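Side-chain contacts in probable uracil-DNA glycosylase (PDB 5X55), which is probably a viral member of the uracil-DNA glycosylase superfamily, with an alpha/beta fold built round a four-stranded parallel sheet: residues A[124-129]-A[133-138]; A[142-147]-A[276-281]; A[244-249]-A[349-354]. All coordinates share one frame; numbering follows the deposited sequence.

Interaction 1: A[124-129]-A[133-138]; sequences NLKLLL and EWFDFF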
loop_
_atom_site.group_PDB
_atom_site.type_symbol
_atom_site.label_atom_id
_atom_site.label_comp_id
_atom_site.label_asym_id
_atom_site.label_seq_id
_atom_site.Cartn_x
_atom_site.Cartn_y
_atom_site.Cartn_z
ATOM N N ASN A 124 -1.057 15.603 13.783
ATOM C CA ASN A 124 -1.912 14.770 14.620
ATOM C C ASN A 124 -2.449 13.661 13.722
ATOM O O ASN A 124 -3.499 13.811 13.091
ATOM C CB ASN A 124 -3.018 15.615 15.230
ATOM C CG ASN A 124 -3.848 14.865 16.233
ATOM O OD1 ASN A 124 -3.935 13.638 16.199
ATOM N ND2 ASN A 124 -4.506 15.604 17.113
ATOM N N LEU A 125 -1.734 12.537 13.689
ATOM C CA LEU A 125 -2.073 11.458 12.758
ATOM C C LEU A 125 -3.438 10.840 13.052
ATOM O O LEU A 125 -4.131 10.415 12.114
ATOM C CB LEU A 125 -0.993 10.374 12.791
ATOM C CG LEU A 125 0.405 10.743 12.291
ATOM C CD1 LEU A 125 1.407 9.579 12.471
ATOM C CD2 LEU A 125 0.366 11.188 10.856
ATOM N N LYS A 126 -3.842 10.787 14.329
ATOM C CA LYS A 126 -5.137 10.199 14.688
ATOM C C LYS A 126 -6.301 10.872 13.954
ATOM O O LYS A 126 -7.253 10.198 13.541
ATOM C CB LYS A 126 -5.335 10.271 16.203
ATOM C CG LYS A 126 -6.768 10.031 16.666
ATOM C CD LYS A 126 -7.208 8.579 16.530
ATOM C CE LYS A 126 -8.707 8.479 16.205
ATOM N NZ LYS A 126 -9.611 9.171 17.190
ATOM N N LEU A 127 -6.227 12.191 13.748
ATOM C CA LEU A 127 -7.270 12.928 13.038
ATOM C C LEU A 127 -7.357 12.580 11.562
ATOM O O LEU A 127 -8.327 12.971 10.911
ATOM C CB LEU A 127 -7.049 14.432 13.167
ATOM C CG LEU A 127 -7.076 14.979 14.587
ATOM C CD1 LEU A 127 -6.930 16.491 14.534
ATOM C CD2 LEU A 127 -8.374 14.574 15.259
ATOM N N LEU A 128 -6.374 11.869 11.022
ATOM C CA LEU A 128 -6.381 11.435 9.636
ATOM C C LEU A 128 -6.991 10.049 9.457
ATOM O O LEU A 128 -7.050 9.546 8.330
ATOM C CB LEU A 128 -4.948 11.463 9.099
ATOM C CG LEU A 128 -4.331 12.843 9.306
ATOM C CD1 LEU A 128 -2.901 12.860 8.825
ATOM C CD2 LEU A 128 -5.181 13.902 8.595
ATOM N N LEU A 129 -7.464 9.439 10.531
ATOM C CA LEU A 129 -8.041 8.099 10.507
ATOM C C LEU A 129 -9.547 8.204 10.749
ATOM O O LEU A 129 -9.984 8.387 11.886
ATOM C CB LEU A 129 -7.357 7.242 11.560
ATOM C CG LEU A 129 -7.747 5.776 11.593
ATOM C CD1 LEU A 129 -7.331 5.092 10.297
ATOM C CD2 LEU A 129 -7.080 5.169 12.805
ATOM N N GLU A 133 -13.219 1.232 13.147
ATOM C CA GLU A 133 -12.689 -0.113 13.384
ATOM C C GLU A 133 -11.166 -0.159 13.532
ATOM O O GLU A 133 -10.641 -1.201 13.931
ATOM C CB GLU A 133 -13.105 -1.061 12.252
ATOM C CG GLU A 133 -14.624 -1.245 12.074
ATOM C CD GLU A 133 -15.285 -0.151 11.234
ATOM O OE1 GLU A 133 -14.793 0.995 11.238
ATOM O OE2 GLU A 133 -16.303 -0.442 10.559
ATOM N N TRP A 134 -10.442 0.923 13.220
ATOM C CA TRP A 134 -8.998 0.952 13.398
ATOM C C TRP A 134 -8.572 1.629 14.693
ATOM O O TRP A 134 -7.380 1.582 15.033
ATOM C CB TRP A 134 -8.320 1.658 12.213
ATOM C CG TRP A 134 -8.262 0.838 10.938
ATOM C CD1 TRP A 134 -9.081 0.947 9.848
ATOM C CD2 TRP A 134 -7.315 -0.207 10.624
ATOM N NE1 TRP A 134 -8.707 0.035 8.878
ATOM C CE2 TRP A 134 -7.629 -0.684 9.333
ATOM C CE3 TRP A 134 -6.245 -0.786 11.314
ATOM C CZ2 TRP A 134 -6.914 -1.717 8.724
ATOM C CZ3 TRP A 134 -5.517 -1.813 10.694
ATOM C CH2 TRP A 134 -5.856 -2.265 9.416
ATOM N N PHE A 135 -9.510 2.246 15.429
ATOM C CA PHE A 135 -9.122 3.029 16.601
ATOM C C PHE A 135 -8.404 2.158 17.628
ATOM O O PHE A 135 -7.420 2.592 18.239
ATOM C CB PHE A 135 -10.348 3.723 17.214
ATOM C CG PHE A 135 -10.911 4.865 16.363
ATOM C CD1 PHE A 135 -10.238 5.316 15.227
ATOM C CD2 PHE A 135 -12.114 5.490 16.711
ATOM C CE1 PHE A 135 -10.757 6.357 14.443
ATOM C CE2 PHE A 135 -12.644 6.534 15.937
ATOM C CZ PHE A 135 -11.968 6.970 14.800
ATOM N N ASP A 136 -8.842 0.907 17.788
ATOM C CA ASP A 136 -8.164 0.003 18.710
ATOM C C ASP A 136 -6.709 -0.180 18.308
ATOM O O ASP A 136 -5.800 0.007 19.131
ATOM C CB ASP A 136 -8.895 -1.341 18.782
ATOM C CG ASP A 136 -10.146 -1.272 19.670
ATOM O OD1 ASP A 136 -10.675 -0.152 19.864
ATOM O OD2 ASP A 136 -10.604 -2.323 20.175
ATOM N N PHE A 137 -6.460 -0.485 17.030
ATOM C CA PHE A 137 -5.074 -0.571 16.593
ATOM C C PHE A 137 -4.359 0.737 16.874
ATOM O O PHE A 137 -3.251 0.744 17.428
ATOM C CB PHE A 137 -4.985 -0.926 15.109
ATOM C CG PHE A 137 -3.652 -0.613 14.502
ATOM C CD1 PHE A 137 -2.544 -1.409 14.772
ATOM C CD2 PHE A 137 -3.497 0.480 13.678
ATOM C CE1 PHE A 137 -1.316 -1.129 14.224
ATOM C CE2 PHE A 137 -2.271 0.775 13.131
ATOM C CZ PHE A 137 -1.167 -0.038 13.406
ATOM N N PHE A 138 -5.012 1.860 16.572
ATOM C CA PHE A 138 -4.331 3.129 16.751
ATOM C C PHE A 138 -4.071 3.399 18.228
ATOM O O PHE A 138 -3.011 3.928 18.585
ATOM C CB PHE A 138 -5.130 4.257 16.095
ATOM C CG PHE A 138 -4.261 5.293 15.479
ATOM C CD1 PHE A 138 -3.723 6.312 16.247
ATOM C CD2 PHE A 138 -3.926 5.218 14.141
ATOM C CE1 PHE A 138 -2.892 7.257 15.680
ATOM C CE2 PHE A 138 -3.104 6.149 13.565
ATOM C CZ PHE A 138 -2.580 7.170 14.332
#
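K126, in a short 3-10 turn, and L129, just past its end, reach the aromatic side of helix 135-142, where F135 and F138 receive them with no hydrogen bond between the two segments. The polar share of the contact is a cation-pi interaction: K126 NZ stands 4.1 Å from the centroid of the F135 ring and only 12° off the ring normal, hence squarely over the face. The methylene next to it adds a CH-pi contact, K126 CE lying 3.4 Å from F135 CE1, displaced toward the rim of the same ring. With CG anti to the backbone N (chi1 165°) and bends at the next three torsions, the lysine chain curls across F135 at roughly a right angle. In the plane of that ring, at its edge, the backbone L129 O approaches F135 CE1 to 3.4 Å.

The apolar share centres on one methyl. L129 CD2 sits 3.4 Å from F138 CD2 and 3.8 Å from W134 CB, and it also meets F135 CD1 at 4.0 Å, so a single branch fills the angle between three aromatic residues. L129 and F138 run antiparallel past one another. On the far end of the F138 ring, L125 CB comes to the edge near the ring plane, 3.9 Å from F138 CZ.

Neighbouring elements enclose the buried part: the indole of W134 leads away from the turn and gives its NE1 to L178 O. The turn itself is held by L128 N to L125 O and L129 N to K126 O. The arrangement is a 3-10 turn folded back, after a short connection, on the helix that follows it, with L150 and L154 of the neighbouring helix 146-159 against L125.

Interaction 2: A[142-147]-A[276-281]; sequences ESKTYF and TADLID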
loop_
_atom_site.group_PDB
_atom_site.type_symbol
_atom_site.label_atom_id
_atom_site.label_comp_id
_atom_site.label_asym_id
_atom_site.label_seq_id
_atom_site.Cartn_x
_atom_site.Cartn_y
_atom_site.Cartn_z
ATOM N N GLU A 142 -0.257 4.439 19.639
ATOM C CA GLU A 142 0.110 5.671 20.336
ATOM C C GLU A 142 0.736 5.397 21.693
ATOM O O GLU A 142 1.424 6.272 22.221
ATOM C CB GLU A 142 -1.097 6.588 20.558
ATOM C CG GLU A 142 -2.074 6.759 19.441
ATOM C CD GLU A 142 -3.428 7.257 19.960
ATOM O OE1 GLU A 142 -3.580 7.338 21.195
ATOM O OE2 GLU A 142 -4.332 7.534 19.150
ATOM N N SER A 143 0.508 4.220 22.274
ATOM C CA SER A 143 1.118 3.891 23.553
ATOM C C SER A 143 2.586 3.504 23.434
ATOM O O SER A 143 3.253 3.379 24.467
ATOM C CB SER A 143 0.355 2.748 24.218
ATOM O OG SER A 143 0.746 1.508 23.645
ATOM N N LYS A 144 3.099 3.301 22.217
ATOM C CA LYS A 144 4.495 2.923 22.007
ATOM C C LYS A 144 5.397 4.146 22.099
ATOM O O LYS A 144 4.974 5.269 21.830
ATOM C CB LYS A 144 4.676 2.262 20.640
ATOM C CG LYS A 144 3.749 1.095 20.380
ATOM C CD LYS A 144 4.136 -0.113 21.203
ATOM C CE LYS A 144 4.360 -1.326 20.293
ATOM N NZ LYS A 144 5.481 -1.128 19.314
ATOM N N THR A 145 6.664 3.924 22.453
ATOM C CA THR A 145 7.545 5.077 22.626
ATOM C C THR A 145 7.949 5.693 21.290
ATOM O O THR A 145 8.231 6.893 21.239
ATOM C CB THR A 145 8.786 4.706 23.448
ATOM O OG1 THR A 145 9.622 3.803 22.712
ATOM C CG2 THR A 145 8.381 4.061 24.773
ATOM N N TYR A 146 7.957 4.920 20.196
ATOM C CA TYR A 146 8.324 5.516 18.913
ATOM C C TYR A 146 7.275 6.516 18.398
ATOM O O TYR A 146 7.616 7.403 17.609
ATOM C CB TYR A 146 8.584 4.415 17.860
ATOM C CG TYR A 146 7.330 3.698 17.364
ATOM C CD1 TYR A 146 6.454 4.315 16.469
ATOM C CD2 TYR A 146 7.017 2.418 17.801
ATOM C CE1 TYR A 146 5.298 3.684 16.030
ATOM C CE2 TYR A 146 5.865 1.773 17.359
ATOM C CZ TYR A 146 5.014 2.419 16.466
ATOM O OH TYR A 146 3.872 1.803 16.032
ATOM N N PHE A 147 6.014 6.409 18.825
ATOM C CA PHE A 147 4.962 7.182 18.158
ATOM C C PHE A 147 5.111 8.695 18.313
ATOM O O PHE A 147 4.956 9.417 17.305
ATOM C CB PHE A 147 3.589 6.709 18.632
ATOM C CG PHE A 147 2.463 7.334 17.884
ATOM C CD1 PHE A 147 2.037 6.799 16.687
ATOM C CD2 PHE A 147 1.841 8.468 18.366
ATOM C CE1 PHE A 147 1.002 7.367 15.992
ATOM C CE2 PHE A 147 0.816 9.044 17.672
ATOM C CZ PHE A 147 0.393 8.495 16.484
ATOM N N THR A 276 4.581 0.445 10.524
ATOM C CA THR A 276 4.219 -0.620 9.590
ATOM C C THR A 276 4.415 -2.001 10.216
ATOM O O THR A 276 3.593 -2.905 10.010
ATOM C CB THR A 276 5.022 -0.475 8.294
ATOM O OG1 THR A 276 4.738 0.797 7.697
ATOM C CG2 THR A 276 4.649 -1.576 7.298
ATOM N N ALA A 277 5.470 -2.180 11.019
ATOM C CA ALA A 277 5.644 -3.463 11.695
ATOM C C ALA A 277 4.480 -3.748 12.631
ATOM O O ALA A 277 3.949 -4.863 12.651
ATOM C CB ALA A 277 6.967 -3.489 12.459
ATOM N N ASP A 278 4.046 -2.738 13.398
ATOM C CA ASP A 278 2.888 -2.930 14.264
ATOM C C ASP A 278 1.602 -3.142 13.465
ATOM O O ASP A 278 0.695 -3.837 13.930
ATOM C CB ASP A 278 2.737 -1.739 15.212
ATOM C CG ASP A 278 3.685 -1.810 16.400
ATOM O OD1 ASP A 278 4.168 -2.916 16.723
ATOM O OD2 ASP A 278 3.945 -0.753 17.011
ATOM N N LEU A 279 1.497 -2.566 12.273
ATOM C CA LEU A 279 0.315 -2.803 11.451
ATOM C C LEU A 279 0.267 -4.251 10.968
ATOM O O LEU A 279 -0.770 -4.929 11.092
ATOM C CB LEU A 279 0.310 -1.811 10.285
ATOM C CG LEU A 279 -0.761 -1.897 9.202
ATOM C CD1 LEU A 279 -2.164 -2.026 9.807
ATOM C CD2 LEU A 279 -0.644 -0.666 8.278
ATOM N N ILE A 280 1.398 -4.754 10.451
ATOM C CA ILE A 280 1.477 -6.155 10.028
ATOM C C ILE A 280 1.169 -7.073 11.201
ATOM O O ILE A 280 0.352 -8.003 11.094
ATOM C CB ILE A 280 2.868 -6.484 9.439
ATOM C CG1 ILE A 280 3.324 -5.474 8.364
ATOM C CG2 ILE A 280 2.922 -7.926 8.940
ATOM C CD1 ILE A 280 2.508 -5.457 7.155
ATOM N N ASP A 281 1.825 -6.827 12.342
ATOM C CA ASP A 281 1.654 -7.698 13.504
ATOM C C ASP A 281 0.223 -7.664 14.008
ATOM O O ASP A 281 -0.329 -8.696 14.402
ATOM C CB ASP A 281 2.621 -7.295 14.625
ATOM C CG ASP A 281 4.082 -7.501 14.233
ATOM O OD1 ASP A 281 4.338 -8.247 13.253
ATOM O OD2 ASP A 281 4.972 -6.904 14.882
#
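Y146 CG lies between the backbone N and the carbonyl carbon (chi1 72°), which swings the phenol out toward D278, while K144 bends at chi2, chi3 and chi4 to bring its ammonium to the same carboxylate. The result is a salt bridge reinforced by a tyrosine hydrogen bond, joining the turn that leads into helix 146-159 to the middle of helix 273-286 of the glycosylase fold. Both donors converge on one oxygen: K144 NZ is 2.8 Å from D278 OD2 and Y146 OH is 2.7 Å from it. The other oxygen is less engaged, with K144 NZ 3.4 Å from D278 OD1. Lysine and tyrosine reach the aspartate from the opposite direction, D278 OD2 lying at the edge of the phenol ring, in its plane, with the carboxylate turned 37° from it. Two donors on one oxygen limit rotation of the carboxylate and would probably favour its charged form. Around them, D278 touches Y140 and Y146 rests on V141, both on helix 135-142. The two bonds use different sides of D278 OD2: K144 NZ takes the syn lone pair, whereas Y146 OH arrives on the anti side, 20° out of the carboxylate plane.

Interaction 3: A[244-249]-A[349-354]; sequences ASWILQ and DHFGKI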
loop_
_atom_site.group_PDB
_atom_site.type_symbol
_atom_site.label_atom_id
_atom_site.label_comp_id
_atom_site.label_asym_id
_atom_site.label_seq_id
_atom_site.Cartn_x
_atom_site.Cartn_y
_atom_site.Cartn_z
ATOM N N ALA A 244 -9.382 1.797 -6.953
ATOM C CA ALA A 244 -10.522 1.856 -6.043
ATOM C C ALA A 244 -11.321 0.552 -6.028
ATOM O O ALA A 244 -11.764 0.088 -4.967
ATOM C CB ALA A 244 -11.406 3.032 -6.448
ATOM N N SER A 245 -11.468 -0.081 -7.187
ATOM C CA SER A 245 -12.303 -1.272 -7.288
ATOM C C SER A 245 -11.736 -2.427 -6.470
ATOM O O SER A 245 -12.473 -3.127 -5.762
ATOM C CB SER A 245 -12.436 -1.670 -8.756
ATOM O OG SER A 245 -13.109 -2.905 -8.860
ATOM N N TRP A 246 -10.422 -2.659 -6.578
ATOM C CA TRP A 246 -9.800 -3.754 -5.844
ATOM C C TRP A 246 -9.826 -3.495 -4.351
ATOM O O TRP A 246 -10.042 -4.417 -3.554
ATOM C CB TRP A 246 -8.351 -3.954 -6.301
ATOM C CG TRP A 246 -8.188 -4.254 -7.739
ATOM C CD1 TRP A 246 -9.180 -4.504 -8.654
ATOM C CD2 TRP A 246 -6.953 -4.332 -8.452
ATOM N NE1 TRP A 246 -8.634 -4.732 -9.885
ATOM C CE2 TRP A 246 -7.265 -4.629 -9.791
ATOM C CE3 TRP A 246 -5.610 -4.176 -8.083
ATOM C CZ2 TRP A 246 -6.286 -4.757 -10.770
ATOM C CZ3 TRP A 246 -4.633 -4.315 -9.049
ATOM C CH2 TRP A 246 -4.976 -4.599 -10.382
ATOM N N ILE A 247 -9.567 -2.252 -3.954
ATOM C CA ILE A 247 -9.446 -1.943 -2.538
ATOM C C ILE A 247 -10.797 -2.051 -1.864
ATOM O O ILE A 247 -10.906 -2.589 -0.754
ATOM C CB ILE A 247 -8.814 -0.554 -2.361
ATOM C CG1 ILE A 247 -7.394 -0.557 -2.940
ATOM C CG2 ILE A 247 -8.841 -0.090 -0.880
ATOM C CD1 ILE A 247 -6.893 0.832 -3.219
ATOM N N LEU A 248 -11.857 -1.582 -2.538
ATOM C CA LEU A 248 -13.202 -1.682 -1.970
ATOM C C LEU A 248 -13.611 -3.129 -1.717
ATOM O O LEU A 248 -14.441 -3.388 -0.840
ATOM C CB LEU A 248 -14.204 -1.005 -2.894
ATOM C CG LEU A 248 -14.148 0.520 -2.868
ATOM C CD1 LEU A 248 -14.609 1.117 -4.198
ATOM C CD2 LEU A 248 -14.984 1.064 -1.697
ATOM N N GLN A 249 -13.035 -4.078 -2.463
ATOM C CA GLN A 249 -13.339 -5.500 -2.338
ATOM C C GLN A 249 -12.382 -6.234 -1.407
ATOM O O GLN A 249 -12.362 -7.471 -1.402
ATOM C CB GLN A 249 -13.331 -6.175 -3.714
ATOM C CG GLN A 249 -14.383 -5.625 -4.715
ATOM C CD GLN A 249 -14.233 -6.239 -6.094
ATOM O OE1 GLN A 249 -14.580 -7.402 -6.316
ATOM N NE2 GLN A 249 -13.664 -5.475 -7.017
ATOM N N ASP A 349 1.044 -16.400 -11.805
ATOM C CA ASP A 349 -0.353 -15.990 -11.874
ATOM C C ASP A 349 -0.771 -15.536 -10.476
ATOM O O ASP A 349 -1.469 -16.240 -9.746
ATOM C CB ASP A 349 -1.208 -17.128 -12.398
ATOM C CG ASP A 349 -2.664 -16.749 -12.569
ATOM O OD1 ASP A 349 -3.020 -15.565 -12.419
ATOM O OD2 ASP A 349 -3.456 -17.650 -12.897
ATOM N N HIS A 350 -0.321 -14.325 -10.110
ATOM C CA HIS A 350 -0.571 -13.800 -8.766
ATOM C C HIS A 350 -2.052 -13.836 -8.414
ATOM O O HIS A 350 -2.443 -14.324 -7.344
ATOM C CB HIS A 350 -0.055 -12.372 -8.652
ATOM C CG HIS A 350 1.322 -12.195 -9.203
ATOM N ND1 HIS A 350 2.456 -12.382 -8.445
ATOM C CD2 HIS A 350 1.747 -11.873 -10.447
ATOM C CE1 HIS A 350 3.520 -12.182 -9.196
ATOM N NE2 HIS A 350 3.118 -11.859 -10.412
ATOM N N PHE A 351 -2.889 -13.314 -9.311
ATOM C CA PHE A 351 -4.302 -13.141 -9.011
ATOM C C PHE A 351 -5.062 -14.445 -9.153
ATOM O O PHE A 351 -6.051 -14.655 -8.444
ATOM C CB PHE A 351 -4.861 -12.033 -9.904
ATOM C CG PHE A 351 -4.115 -10.738 -9.730
ATOM C CD1 PHE A 351 -4.484 -9.839 -8.738
ATOM C CD2 PHE A 351 -2.995 -10.451 -10.510
ATOM C CE1 PHE A 351 -3.770 -8.654 -8.545
ATOM C CE2 PHE A 351 -2.285 -9.262 -10.336
ATOM C CZ PHE A 351 -2.661 -8.370 -9.340
ATOM N N GLY A 352 -4.610 -15.330 -10.044
ATOM C CA GLY A 352 -5.121 -16.688 -10.042
ATOM C C GLY A 352 -4.852 -17.391 -8.726
ATOM O O GLY A 352 -5.723 -18.074 -8.186
ATOM N N LYS A 353 -3.655 -17.199 -8.169
ATOM C CA LYS A 353 -3.345 -17.804 -6.877
ATOM C C LYS A 353 -4.203 -17.216 -5.757
ATOM O O LYS A 353 -4.683 -17.955 -4.881
ATOM C CB LYS A 353 -1.852 -17.649 -6.576
ATOM C CG LYS A 353 -0.999 -18.314 -7.614
ATOM C CD LYS A 353 0.229 -18.989 -7.049
ATOM C CE LYS A 353 1.290 -17.987 -6.656
ATOM N NZ LYS A 353 2.599 -18.675 -6.379
ATOM N N ILE A 354 -4.408 -15.889 -5.762
ATOM C CA ILE A 354 -5.318 -15.285 -4.787
ATOM C C ILE A 354 -6.711 -15.894 -4.909
ATOM O O ILE A 354 -7.369 -16.216 -3.910
ATOM C CB ILE A 354 -5.370 -13.760 -4.968
ATOM C CG1 ILE A 354 -4.033 -13.121 -4.603
ATOM C CG2 ILE A 354 -6.532 -13.173 -4.150
ATOM C CD1 ILE A 354 -3.878 -11.693 -5.115
#
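W246 and F351 make the direct contact between helix 244-248 and the first turn of helix 350-360. It is an aromatic pair of oblique geometry: the six-membered ring of W246 and the ring of F351 have centroids 5.7 Å apart and planes inclined at 52°, so it is neither a parallel stack nor an edge-to-face pair. The closest atoms are W246 CZ3 and F351 CE1, at 4.5 Å. Since the CA atoms of W246 and F351 are 11.3 Å apart, the helices meet through the far ends of two long side chains. W368, near the C-terminus, joins the pair, edge-to-face with both W246 and F351, and its carbonyl accepts from W246 NE1. L228 of helix 219-230 touches both rings as well.

Hydrogen bonds act within each segment. D349 is the N-cap of helix 350-360, its OD1 receiving G352 N at 2.9 Å from above the carboxylate plane, 63° out of it; with CG anti to the backbone N (chi1 -177°), the carboxylate turns back over the first turn. D349 OD1 has a second partner in H233 NE2. At the end of helix 244-248, Q249 NE2 reaches S245 O at 2.9 Å, likewise from above the carbonyl plane, while Q249 OE1 accepts from F367 N.

The chemistry therefore divides cleanly. Buried apolar surface joins the helices, with the indole N-H satisfied by a backbone carbonyl, and polar side chains secure the helix ends. The contact is light and bond-free, and the same two side chains also meet W368 and L228, so the pair is one part of a larger apolar cluster.

Interactions 1 and 2 adjoin, their centres about 12 Å apart: the ring of F137 packs on the backbone of D278 and L279, and F138 meets F147. Helices 135-142, 146-159 and 273-286 are thus knitted together on one flank of the chain. Interaction 3 is separate, its centre about 27 Å from that of interaction 2 and across the chain's centre. Interactions 1 and 3 are mainly buried and aromatic, but 1 is larger and borrows a lysine at its partly exposed margin, whereas 3 is one ring pair. Interaction 2, only partly buried, relies instead on charge and hydrogen bonds gathered on a buried aspartate.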